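Hypothetical protein (PDB 4OO3) is of unknown function but is probably an oxidoreductase that binds a nicotinamide dinucleotide through a Rossmann fold. Local coordinates at residues M144-R152 with L415-K426; Y338-A346 with G381-R392. All coordinates share one frame; numbering follows the deposited sequence.

Interaction 1. Residues M144-R152 with L415-K426; sequences MLYDIMTER and LPDWEVPNMLAK
Tyr146 and Leu415 meet where an edge strand of the parallel Rossmann sheet, 145-147, packs against the start of the C-terminal helix 419-439. The axes of strand 145-147 and of helix residues 419-426 approach to 9.8 Å at 56°. The apolar end is tight. Leu415 CD2 sits over one face of the Tyr146 ring, offset toward its rim, and also presses on Met144 CE at 3.5 Å, closer than usual for two carbons. Met423 CE lies at the ring edge, 4.0 Å from Tyr146 CD1; both methionines are selenomethionine. Phe406 of helix 395-412 also touches Met144 and Tyr146.

The other end is polar and hydrated, with the partly exposed Arg152 and Trp418 on its outer side. Glu419 OE2 takes two bonds from opposite faces of its carboxylate. Tyr146 OH donates from above that plane at 2.6 Å, and Arg152 NH1 forms a salt bridge on the syn side. The Arg152 chain runs extended from CG to NE, which carries its guanidinium to Glu419 and to the edge of the Trp418 ring. Arg152 NH2 has a further salt bridge with Asp225. One water bridges Asp147 OD1 and Glu419 OE1. Lys426, bent at chi2 and chi3, brings its amine between Asp147 and selenomethionine Met149. Its NZ lies 2.7 Å from Asp147 OD2 in a salt bridge and 3.4 Å from Met149 SE.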
loop_
_atom_site.group_PDB
_atom_site.type_symbol
_atom_site.label_atom_id
_atom_site.label_comp_id
_atom_site.label_asym_id
_atom_site.label_seq_id
_atom_site.Cartn_x
_atom_site.Cartn_y
_atom_site.Cartn_z
HETATM N N MSE A 144 -10.039 14.247 9.048
HETATM C CA MSE A 144 -9.607 12.901 8.759
HETATM C C MSE A 144 -8.209 12.881 8.225
HETATM O O MSE A 144 -7.825 13.739 7.438
HETATM C CB MSE A 144 -10.516 12.293 7.711
HETATM C CG MSE A 144 -11.611 11.475 8.378
HETATM SE SE MSE A 144 -12.849 10.881 6.974
HETATM C CE MSE A 144 -11.506 9.949 5.905
ATOM N N LEU A 145 -7.449 11.889 8.675
ATOM C CA LEU A 145 -6.169 11.517 8.083
ATOM C C LEU A 145 -6.321 10.074 7.618
ATOM O O LEU A 145 -6.724 9.218 8.396
ATOM C CB LEU A 145 -5.037 11.632 9.123
ATOM C CG LEU A 145 -3.651 11.093 8.738
ATOM C CD1 LEU A 145 -3.132 11.728 7.452
ATOM C CD2 LEU A 145 -2.667 11.328 9.869
ATOM N N TYR A 146 -6.006 9.805 6.355
ATOM C CA TYR A 146 -6.186 8.465 5.790
ATOM C C TYR A 146 -5.057 8.130 4.834
ATOM O O TYR A 146 -4.554 9.015 4.143
ATOM C CB TYR A 146 -7.517 8.393 5.050
ATOM C CG TYR A 146 -8.089 7.005 4.889
ATOM C CD1 TYR A 146 -8.206 6.154 5.976
ATOM C CD2 TYR A 146 -8.561 6.558 3.660
ATOM C CE1 TYR A 146 -8.748 4.888 5.843
ATOM C CE2 TYR A 146 -9.104 5.288 3.521
ATOM C CZ TYR A 146 -9.189 4.463 4.619
ATOM O OH TYR A 146 -9.724 3.210 4.511
ATOM N N ASP A 147 -4.650 6.863 4.805
ATOM C CA ASP A 147 -3.726 6.407 3.772
ATOM C C ASP A 147 -4.396 5.468 2.765
ATOM O O ASP A 147 -5.582 5.187 2.854
ATOM C CB ASP A 147 -2.411 5.844 4.360
ATOM C CG ASP A 147 -2.596 4.591 5.203
ATOM O OD1 ASP A 147 -3.705 4.011 5.262
ATOM O OD2 ASP A 147 -1.581 4.178 5.806
ATOM N N ILE A 148 -3.623 5.016 1.787
ATOM C CA ILE A 148 -4.159 4.345 0.622
ATOM C C ILE A 148 -3.707 2.882 0.571
ATOM O O ILE A 148 -2.646 2.568 0.022
ATOM C CB ILE A 148 -3.738 5.110 -0.650
ATOM C CG1 ILE A 148 -4.217 6.566 -0.547
ATOM C CG2 ILE A 148 -4.311 4.433 -1.892
ATOM C CD1 ILE A 148 -3.620 7.506 -1.572
HETATM N N MSE A 149 -4.523 2.005 1.162
HETATM C CA MSE A 149 -4.285 0.563 1.175
HETATM C C MSE A 149 -5.061 -0.081 0.042
HETATM O O MSE A 149 -6.176 -0.562 0.222
HETATM C CB MSE A 149 -4.716 -0.032 2.520
HETATM C CG MSE A 149 -3.958 0.562 3.702
HETATM SE SE MSE A 149 -2.082 -0.025 3.658
HETATM C CE MSE A 149 -1.227 1.631 3.062
ATOM N N THR A 150 -4.456 -0.108 -1.137
ATOM C CA THR A 150 -5.112 -0.626 -2.338
ATOM C C THR A 150 -5.378 -2.144 -2.332
ATOM O O THR A 150 -6.369 -2.603 -2.898
ATOM C CB THR A 150 -4.278 -0.278 -3.583
ATOM O OG1 THR A 150 -2.910 -0.643 -3.359
ATOM C CG2 THR A 150 -4.350 1.213 -3.874
ATOM N N GLU A 151 -4.511 -2.909 -1.676
ATOM C CA GLU A 151 -4.528 -4.372 -1.790
ATOM C C GLU A 151 -5.704 -5.018 -1.076
ATOM O O GLU A 151 -6.010 -6.188 -1.312
ATOM C CB GLU A 151 -3.210 -4.962 -1.279
ATOM C CG GLU A 151 -1.990 -4.389 -1.979
ATOM C CD GLU A 151 -2.161 -4.358 -3.490
ATOM O OE1 GLU A 151 -2.324 -5.451 -4.083
ATOM O OE2 GLU A 151 -2.153 -3.248 -4.075
ATOM N N ARG A 152 -6.364 -4.251 -0.214
ATOM C CA ARG A 152 -7.624 -4.665 0.382
ATOM C C ARG A 152 -8.709 -4.923 -0.656
ATOM O O ARG A 152 -9.661 -5.658 -0.400
ATOM C CB ARG A 152 -8.134 -3.571 1.301
ATOM C CG ARG A 152 -7.254 -3.295 2.493
ATOM C CD ARG A 152 -7.912 -2.239 3.345
ATOM N NE ARG A 152 -7.108 -1.887 4.503
ATOM C CZ ARG A 152 -7.435 -0.936 5.363
ATOM N NH1 ARG A 152 -8.541 -0.227 5.183
ATOM N NH2 ARG A 152 -6.651 -0.683 6.402
ATOM N N LEU A 415 -13.972 7.931 10.367
ATOM C CA LEU A 415 -13.712 6.591 9.849
ATOM C C LEU A 415 -14.273 5.541 10.803
ATOM O O LEU A 415 -14.551 5.845 11.952
ATOM C CB LEU A 415 -12.209 6.376 9.698
ATOM C CG LEU A 415 -11.537 7.259 8.651
ATOM C CD1 LEU A 415 -10.037 7.312 8.897
ATOM C CD2 LEU A 415 -11.856 6.760 7.249
ATOM N N PRO A 416 -14.436 4.294 10.331
ATOM C CA PRO A 416 -14.810 3.219 11.259
ATOM C C PRO A 416 -13.780 2.984 12.378
ATOM O O PRO A 416 -12.584 3.229 12.193
ATOM C CB PRO A 416 -14.933 1.983 10.357
ATOM C CG PRO A 416 -14.355 2.366 9.037
ATOM C CD PRO A 416 -14.469 3.851 8.927
ATOM N N ASP A 417 -14.278 2.502 13.514
ATOM C CA ASP A 417 -13.514 2.287 14.750
ATOM C C ASP A 417 -12.069 1.858 14.573
ATOM O O ASP A 417 -11.158 2.450 15.150
ATOM C CB ASP A 417 -14.202 1.200 15.593
ATOM C CG ASP A 417 -15.400 1.715 16.361
ATOM O OD1 ASP A 417 -15.809 2.885 16.156
ATOM O OD2 ASP A 417 -15.933 0.935 17.182
ATOM N N TRP A 418 -11.879 0.800 13.798
ATOM C CA TRP A 418 -10.595 0.101 13.749
ATOM C C TRP A 418 -9.511 0.807 12.926
ATOM O O TRP A 418 -8.330 0.508 13.092
ATOM C CB TRP A 418 -10.800 -1.337 13.240
ATOM C CG TRP A 418 -11.580 -1.424 11.952
ATOM C CD1 TRP A 418 -12.934 -1.575 11.826
ATOM C CD2 TRP A 418 -11.061 -1.342 10.619
ATOM N NE1 TRP A 418 -13.284 -1.599 10.501
ATOM C CE2 TRP A 418 -12.155 -1.467 9.737
ATOM C CE3 TRP A 418 -9.775 -1.190 10.084
ATOM C CZ2 TRP A 418 -12.007 -1.438 8.347
ATOM C CZ3 TRP A 418 -9.627 -1.162 8.701
ATOM C CH2 TRP A 418 -10.741 -1.286 7.849
ATOM N N GLU A 419 -9.895 1.750 12.065
ATOM C CA GLU A 419 -8.967 2.295 11.060
ATOM C C GLU A 419 -7.758 3.051 11.633
ATOM O O GLU A 419 -6.622 2.739 11.284
ATOM C CB GLU A 419 -9.709 3.163 10.035
ATOM C CG GLU A 419 -10.403 2.354 8.939
ATOM C CD GLU A 419 -9.498 2.024 7.759
ATOM O OE1 GLU A 419 -8.257 1.984 7.919
ATOM O OE2 GLU A 419 -10.025 1.814 6.646
ATOM N N VAL A 420 -7.992 4.035 12.495
ATOM C CA VAL A 420 -6.895 4.823 13.047
ATOM C C VAL A 420 -5.993 3.970 13.935
ATOM O O VAL A 420 -4.780 3.910 13.700
ATOM C CB VAL A 420 -7.394 6.071 13.802
ATOM C CG1 VAL A 420 -6.257 6.732 14.581
ATOM C CG2 VAL A 420 -8.017 7.055 12.825
ATOM N N PRO A 421 -6.566 3.283 14.937
ATOM C CA PRO A 421 -5.673 2.451 15.751
ATOM C C PRO A 421 -4.878 1.421 14.927
ATOM O O PRO A 421 -3.716 1.182 15.224
ATOM C CB PRO A 421 -6.614 1.774 16.762
ATOM C CG PRO A 421 -7.997 2.008 16.265
ATOM C CD PRO A 421 -7.962 3.233 15.408
ATOM N N ASN A 422 -5.488 0.848 13.892
ATOM C CA ASN A 422 -4.803 -0.146 13.053
ATOM C C ASN A 422 -3.775 0.430 12.082
ATOM O O ASN A 422 -2.791 -0.250 11.765
ATOM C CB ASN A 422 -5.814 -1.026 12.316
ATOM C CG ASN A 422 -6.643 -1.875 13.270
ATOM O OD1 ASN A 422 -6.476 -1.808 14.491
ATOM N ND2 ASN A 422 -7.534 -2.683 12.718
HETATM N N MSE A 423 -3.983 1.663 11.618
HETATM C CA MSE A 423 -2.950 2.376 10.855
HETATM C C MSE A 423 -1.752 2.584 11.761
HETATM O O MSE A 423 -0.607 2.323 11.372
HETATM C CB MSE A 423 -3.451 3.711 10.293
HETATM C CG MSE A 423 -4.344 3.510 9.071
HETATM SE SE MSE A 423 -4.834 5.227 8.246
HETATM C CE MSE A 423 -6.285 5.795 9.445
ATOM N N LEU A 424 -2.001 3.023 12.989
ATOM C CA LEU A 424 -0.931 3.178 13.969
ATOM C C LEU A 424 -0.230 1.859 14.304
ATOM O O LEU A 424 0.992 1.819 14.368
ATOM C CB LEU A 424 -1.460 3.823 15.245
ATOM C CG LEU A 424 -1.754 5.320 15.156
ATOM C CD1 LEU A 424 -2.381 5.785 16.461
ATOM C CD2 LEU A 424 -0.483 6.101 14.847
ATOM N N ALA A 425 -0.987 0.782 14.507
ATOM C CA ALA A 425 -0.372 -0.524 14.784
ATOM C C ALA A 425 0.511 -0.964 13.627
ATOM O O ALA A 425 1.590 -1.521 13.833
ATOM C CB ALA A 425 -1.431 -1.579 15.074
ATOM N N LYS A 426 0.047 -0.677 12.417
ATOM C CA LYS A 426 0.753 -1.013 11.199
ATOM C C LYS A 426 2.097 -0.305 11.159
ATOM O O LYS A 426 3.135 -0.943 10.966
ATOM C CB LYS A 426 -0.092 -0.575 10.005
ATOM C CG LYS A 426 0.435 -0.970 8.644
ATOM C CD LYS A 426 0.151 0.096 7.593
ATOM C CE LYS A 426 -1.303 0.513 7.547
ATOM N NZ LYS A 426 -1.573 1.622 6.609
HETATM O O HOH W 1 -6.040 2.463 5.906
HETATM O O HOH W 2 -6.506 0.492 9.422
#

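Interaction 2. Residues Y338-A346 with G381-R392; sequences YQPELFVEA and GVWQVEIPAKYR
Val344 and Trp383 pair where strands 341-346 and 382-386 run antiparallel in the large mixed sheet of the C-terminal domain. Backbone bonds set the register. This pair is hydrogen-bonded, with Val344 N to Trp383 O at 2.7 Å and Trp383 N to Val344 O at 2.8 Å. Phe343–Gln384 and Glu345–Val382 are the flanking non-hydrogen-bonded pairs. Val385 N to Leu342 O and Ala346 N to Gly381 O extend the ladder.

Apolar contacts lie on both faces. Leu342 CG rests on Val385 CG2 at 3.9 Å, and Trp383 and Val344 also meet helix 352-369. On the face of Phe343, Gln384 CG makes an off-centre CH-pi contact with the Phe343 ring. The extended Gln384 chain (chi1 178°) then carries NE2 to a weak bond with Glu341 OE1.

Polar groups close the end where the strands part. A water bridges Glu341 OE1, Leu342 N and Val385 O. The Gln339 amide stacks on the Arg392 guanidinium, their planes 3° apart. Arg392 NH2 also makes a salt bridge to Glu341 OE1 at 3.3 Å. Arg392 grips Pro340 O end-on, with NH1 at 2.8 Å and NH2 at 2.9 Å from that oxygen.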
loop_
_atom_site.group_PDB
_atom_site.type_symbol
_atom_site.label_atom_id
_atom_site.label_comp_id
_atom_site.label_asym_id
_atom_site.label_seq_id
_atom_site.Cartn_x
_atom_site.Cartn_y
_atom_site.Cartn_z
ATOM N N TYR A 338 2.134 -14.616 -13.463
ATOM C CA TYR A 338 2.302 -13.470 -12.565
ATOM C C TYR A 338 0.984 -12.766 -12.214
ATOM O O TYR A 338 0.963 -11.568 -11.951
ATOM C CB TYR A 338 3.354 -12.510 -13.134
ATOM C CG TYR A 338 4.666 -13.226 -13.383
ATOM C CD1 TYR A 338 5.494 -13.579 -12.320
ATOM C CD2 TYR A 338 5.055 -13.597 -14.671
ATOM C CE1 TYR A 338 6.681 -14.254 -12.529
ATOM C CE2 TYR A 338 6.248 -14.277 -14.889
ATOM C CZ TYR A 338 7.057 -14.601 -13.812
ATOM O OH TYR A 338 8.241 -15.278 -13.992
ATOM N N GLN A 339 -0.098 -13.545 -12.197
ATOM C CA GLN A 339 -1.407 -13.114 -11.730
ATOM C C GLN A 339 -1.751 -13.948 -10.497
ATOM O O GLN A 339 -1.687 -15.175 -10.553
ATOM C CB GLN A 339 -2.463 -13.324 -12.816
ATOM C CG GLN A 339 -3.870 -13.516 -12.275
ATOM C CD GLN A 339 -4.938 -13.369 -13.331
ATOM O OE1 GLN A 339 -5.581 -14.344 -13.719
ATOM N NE2 GLN A 339 -5.139 -12.148 -13.800
ATOM N N PRO A 340 -2.127 -13.295 -9.383
ATOM C CA PRO A 340 -2.351 -14.049 -8.140
ATOM C C PRO A 340 -3.485 -15.073 -8.239
ATOM O O PRO A 340 -4.548 -14.769 -8.787
ATOM C CB PRO A 340 -2.679 -12.957 -7.107
ATOM C CG PRO A 340 -3.106 -11.772 -7.896
ATOM C CD PRO A 340 -2.394 -11.853 -9.217
ATOM N N GLU A 341 -3.229 -16.281 -7.736
ATOM C CA GLU A 341 -4.225 -17.339 -7.674
ATOM C C GLU A 341 -4.286 -17.849 -6.248
ATOM O O GLU A 341 -3.254 -17.976 -5.587
ATOM C CB GLU A 341 -3.871 -18.502 -8.613
ATOM C CG GLU A 341 -3.807 -18.155 -10.098
ATOM C CD GLU A 341 -5.129 -17.674 -10.685
ATOM O OE1 GLU A 341 -6.190 -17.879 -10.056
ATOM O OE2 GLU A 341 -5.107 -17.085 -11.788
ATOM N N LEU A 342 -5.500 -18.148 -5.789
ATOM C CA LEU A 342 -5.756 -18.569 -4.413
ATOM C C LEU A 342 -6.007 -20.075 -4.349
ATOM O O LEU A 342 -6.694 -20.630 -5.207
ATOM C CB LEU A 342 -6.966 -17.801 -3.861
ATOM C CG LEU A 342 -7.485 -18.119 -2.452
ATOM C CD1 LEU A 342 -6.422 -17.952 -1.375
ATOM C CD2 LEU A 342 -8.689 -17.230 -2.162
ATOM N N PHE A 343 -5.439 -20.727 -3.332
ATOM C CA PHE A 343 -5.632 -22.159 -3.105
ATOM C C PHE A 343 -6.059 -22.468 -1.667
ATOM O O PHE A 343 -5.653 -21.787 -0.729
ATOM C CB PHE A 343 -4.344 -22.925 -3.429
ATOM C CG PHE A 343 -3.915 -22.815 -4.867
ATOM C CD1 PHE A 343 -3.198 -21.716 -5.307
ATOM C CD2 PHE A 343 -4.229 -23.814 -5.779
ATOM C CE1 PHE A 343 -2.809 -21.607 -6.629
ATOM C CE2 PHE A 343 -3.836 -23.715 -7.106
ATOM C CZ PHE A 343 -3.123 -22.611 -7.531
ATOM N N VAL A 344 -6.884 -23.504 -1.517
ATOM C CA VAL A 344 -7.253 -24.063 -0.220
ATOM C C VAL A 344 -6.572 -25.418 -0.078
ATOM O O VAL A 344 -6.786 -26.310 -0.896
ATOM C CB VAL A 344 -8.778 -24.280 -0.111
ATOM C CG1 VAL A 344 -9.139 -24.962 1.209
ATOM C CG2 VAL A 344 -9.520 -22.960 -0.269
ATOM N N GLU A 345 -5.756 -25.572 0.959
ATOM C CA GLU A 345 -4.988 -26.794 1.162
ATOM C C GLU A 345 -5.307 -27.372 2.529
ATOM O O GLU A 345 -4.998 -26.762 3.550
ATOM C CB GLU A 345 -3.492 -26.500 1.042
ATOM C CG GLU A 345 -3.149 -25.627 -0.156
ATOM C CD GLU A 345 -1.678 -25.673 -0.543
ATOM O OE1 GLU A 345 -0.846 -26.120 0.277
ATOM O OE2 GLU A 345 -1.359 -25.259 -1.673
ATOM N N ALA A 346 -5.940 -28.538 2.554
ATOM C CA ALA A 346 -6.301 -29.153 3.822
ATOM C C ALA A 346 -5.043 -29.540 4.574
ATOM O O ALA A 346 -4.025 -29.879 3.965
ATOM C CB ALA A 346 -7.181 -30.368 3.601
ATOM N N GLY A 381 -6.685 -32.910 -1.402
ATOM C CA GLY A 381 -6.503 -31.962 -0.312
ATOM C C GLY A 381 -6.091 -30.564 -0.755
ATOM O O GLY A 381 -5.728 -29.742 0.087
ATOM N N VAL A 382 -6.148 -30.291 -2.064
ATOM C CA VAL A 382 -5.763 -28.986 -2.621
ATOM C C VAL A 382 -6.753 -28.505 -3.693
ATOM O O VAL A 382 -6.877 -29.124 -4.754
ATOM C CB VAL A 382 -4.351 -29.020 -3.236
ATOM C CG1 VAL A 382 -3.928 -27.617 -3.665
ATOM C CG2 VAL A 382 -3.346 -29.603 -2.249
ATOM N N TRP A 383 -7.438 -27.395 -3.408
ATOM C CA TRP A 383 -8.419 -26.797 -4.321
ATOM C C TRP A 383 -8.022 -25.383 -4.719
ATOM O O TRP A 383 -7.730 -24.552 -3.858
ATOM C CB TRP A 383 -9.796 -26.728 -3.662
ATOM C CG TRP A 383 -10.439 -28.060 -3.444
ATOM C CD1 TRP A 383 -11.355 -28.669 -4.249
ATOM C CD2 TRP A 383 -10.215 -28.946 -2.346
ATOM N NE1 TRP A 383 -11.715 -29.883 -3.721
ATOM C CE2 TRP A 383 -11.028 -30.079 -2.553
ATOM C CE3 TRP A 383 -9.403 -28.895 -1.206
ATOM C CZ2 TRP A 383 -11.058 -31.153 -1.659
ATOM C CZ3 TRP A 383 -9.432 -29.970 -0.315
ATOM C CH2 TRP A 383 -10.255 -31.081 -0.550
ATOM N N GLN A 384 -8.021 -25.106 -6.020
ATOM C CA GLN A 384 -7.855 -23.746 -6.505
ATOM C C GLN A 384 -9.204 -23.031 -6.523
ATOM O O GLN A 384 -10.207 -23.611 -6.927
ATOM C CB GLN A 384 -7.268 -23.736 -7.913
ATOM C CG GLN A 384 -7.121 -22.331 -8.482
ATOM C CD GLN A 384 -6.169 -22.254 -9.656
ATOM O OE1 GLN A 384 -5.504 -23.231 -10.007
ATOM N NE2 GLN A 384 -6.094 -21.080 -10.274
ATOM N N VAL A 385 -9.210 -21.768 -6.108
ATOM C CA VAL A 385 -10.404 -20.934 -6.176
ATOM C C VAL A 385 -10.480 -20.278 -7.546
ATOM O O VAL A 385 -9.763 -19.330 -7.828
ATOM C CB VAL A 385 -10.418 -19.847 -5.083
ATOM C CG1 VAL A 385 -11.693 -19.009 -5.164
ATOM C CG2 VAL A 385 -10.291 -20.475 -3.700
ATOM N N GLU A 386 -11.361 -20.796 -8.392
ATOM C CA GLU A 386 -11.571 -20.269 -9.730
ATOM C C GLU A 386 -12.232 -18.893 -9.631
ATOM O O GLU A 386 -13.312 -18.762 -9.077
ATOM C CB GLU A 386 -12.460 -21.239 -10.516
ATOM C CG GLU A 386 -12.475 -21.047 -12.026
ATOM C CD GLU A 386 -13.486 -21.954 -12.723
ATOM O OE1 GLU A 386 -14.092 -22.827 -12.060
ATOM O OE2 GLU A 386 -13.683 -21.791 -13.945
ATOM N N ILE A 387 -11.572 -17.874 -10.169
ATOM C CA ILE A 387 -12.053 -16.498 -10.109
ATOM C C ILE A 387 -12.290 -15.974 -11.521
ATOM O O ILE A 387 -11.356 -15.924 -12.319
ATOM C CB ILE A 387 -11.014 -15.591 -9.427
ATOM C CG1 ILE A 387 -10.746 -16.068 -7.997
ATOM C CG2 ILE A 387 -11.484 -14.139 -9.413
ATOM C CD1 ILE A 387 -9.411 -15.619 -7.442
ATOM N N PRO A 388 -13.537 -15.581 -11.840
ATOM C CA PRO A 388 -13.837 -14.958 -13.133
ATOM C C PRO A 388 -12.948 -13.754 -13.471
ATOM O O PRO A 388 -12.591 -12.970 -12.585
ATOM C CB PRO A 388 -15.281 -14.503 -12.968
ATOM C CG PRO A 388 -15.867 -15.492 -12.024
ATOM C CD PRO A 388 -14.766 -15.872 -11.077
ATOM N N ALA A 389 -12.616 -13.616 -14.754
ATOM C CA ALA A 389 -11.739 -12.553 -15.238
ATOM C C ALA A 389 -12.249 -11.155 -14.908
ATOM O O ALA A 389 -11.448 -10.237 -14.770
ATOM C CB ALA A 389 -11.538 -12.679 -16.742
ATOM N N LYS A 390 -13.569 -10.996 -14.795
ATOM C CA LYS A 390 -14.173 -9.690 -14.508
ATOM C C LYS A 390 -13.712 -9.085 -13.177
ATOM O O LYS A 390 -13.673 -7.867 -13.042
ATOM C CB LYS A 390 -15.709 -9.752 -14.558
ATOM C CG LYS A 390 -16.335 -10.874 -13.735
ATOM C CD LYS A 390 -17.659 -10.462 -13.099
ATOM C CE LYS A 390 -17.435 -9.626 -11.840
ATOM N NZ LYS A 390 -18.698 -9.221 -11.159
ATOM N N TYR A 391 -13.356 -9.931 -12.209
ATOM C CA TYR A 391 -12.844 -9.459 -10.920
ATOM C C TYR A 391 -11.403 -8.921 -10.975
ATOM O O TYR A 391 -10.949 -8.297 -10.016
ATOM C CB TYR A 391 -12.908 -10.567 -9.875
ATOM C CG TYR A 391 -14.304 -10.969 -9.473
ATOM C CD1 TYR A 391 -15.033 -10.208 -8.564
ATOM C CD2 TYR A 391 -14.893 -12.123 -9.987
ATOM C CE1 TYR A 391 -16.312 -10.583 -8.182
ATOM C CE2 TYR A 391 -16.169 -12.505 -9.609
ATOM C CZ TYR A 391 -16.874 -11.731 -8.707
ATOM O OH TYR A 391 -18.146 -12.102 -8.337
ATOM N N ARG A 392 -10.688 -9.166 -12.073
ATOM C CA ARG A 392 -9.310 -8.685 -12.224
ATOM C C ARG A 392 -9.322 -7.239 -12.689
ATOM O O ARG A 392 -8.868 -6.919 -13.780
ATOM C CB ARG A 392 -8.531 -9.557 -13.216
ATOM C CG ARG A 392 -8.533 -11.042 -12.885
ATOM C CD ARG A 392 -7.847 -11.334 -11.562
ATOM N NE ARG A 392 -7.805 -12.766 -11.291
ATOM C CZ ARG A 392 -6.994 -13.355 -10.418
ATOM N NH1 ARG A 392 -6.118 -12.645 -9.705
ATOM N NH2 ARG A 392 -7.052 -14.676 -10.263
HETATM O O HOH W 3 -7.357 -18.102 -7.621
#

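How the interactions relate
Interaction 2 is nested inside the chain loop that interaction 1 closes. Their centres lie about 27 Å apart. Their nearest atoms are about 7 Å apart, so the two do not touch. Interaction 1 is buried and joins the last strand of the Rossmann sheet to the C-terminal helix. Interaction 2 is partly buried and lies within the large mixed sheet, further from the centre of the chain. Helix 155-164, which follows 144-152 in sequence, touches Pro340, Leu342, Ile387 and Tyr391 of interaction 2. Helix 395-412, which follows 381-392, also meets Ile148 and Thr150 of interaction 1. The chain therefore connects each contact to a helix that packs against the other.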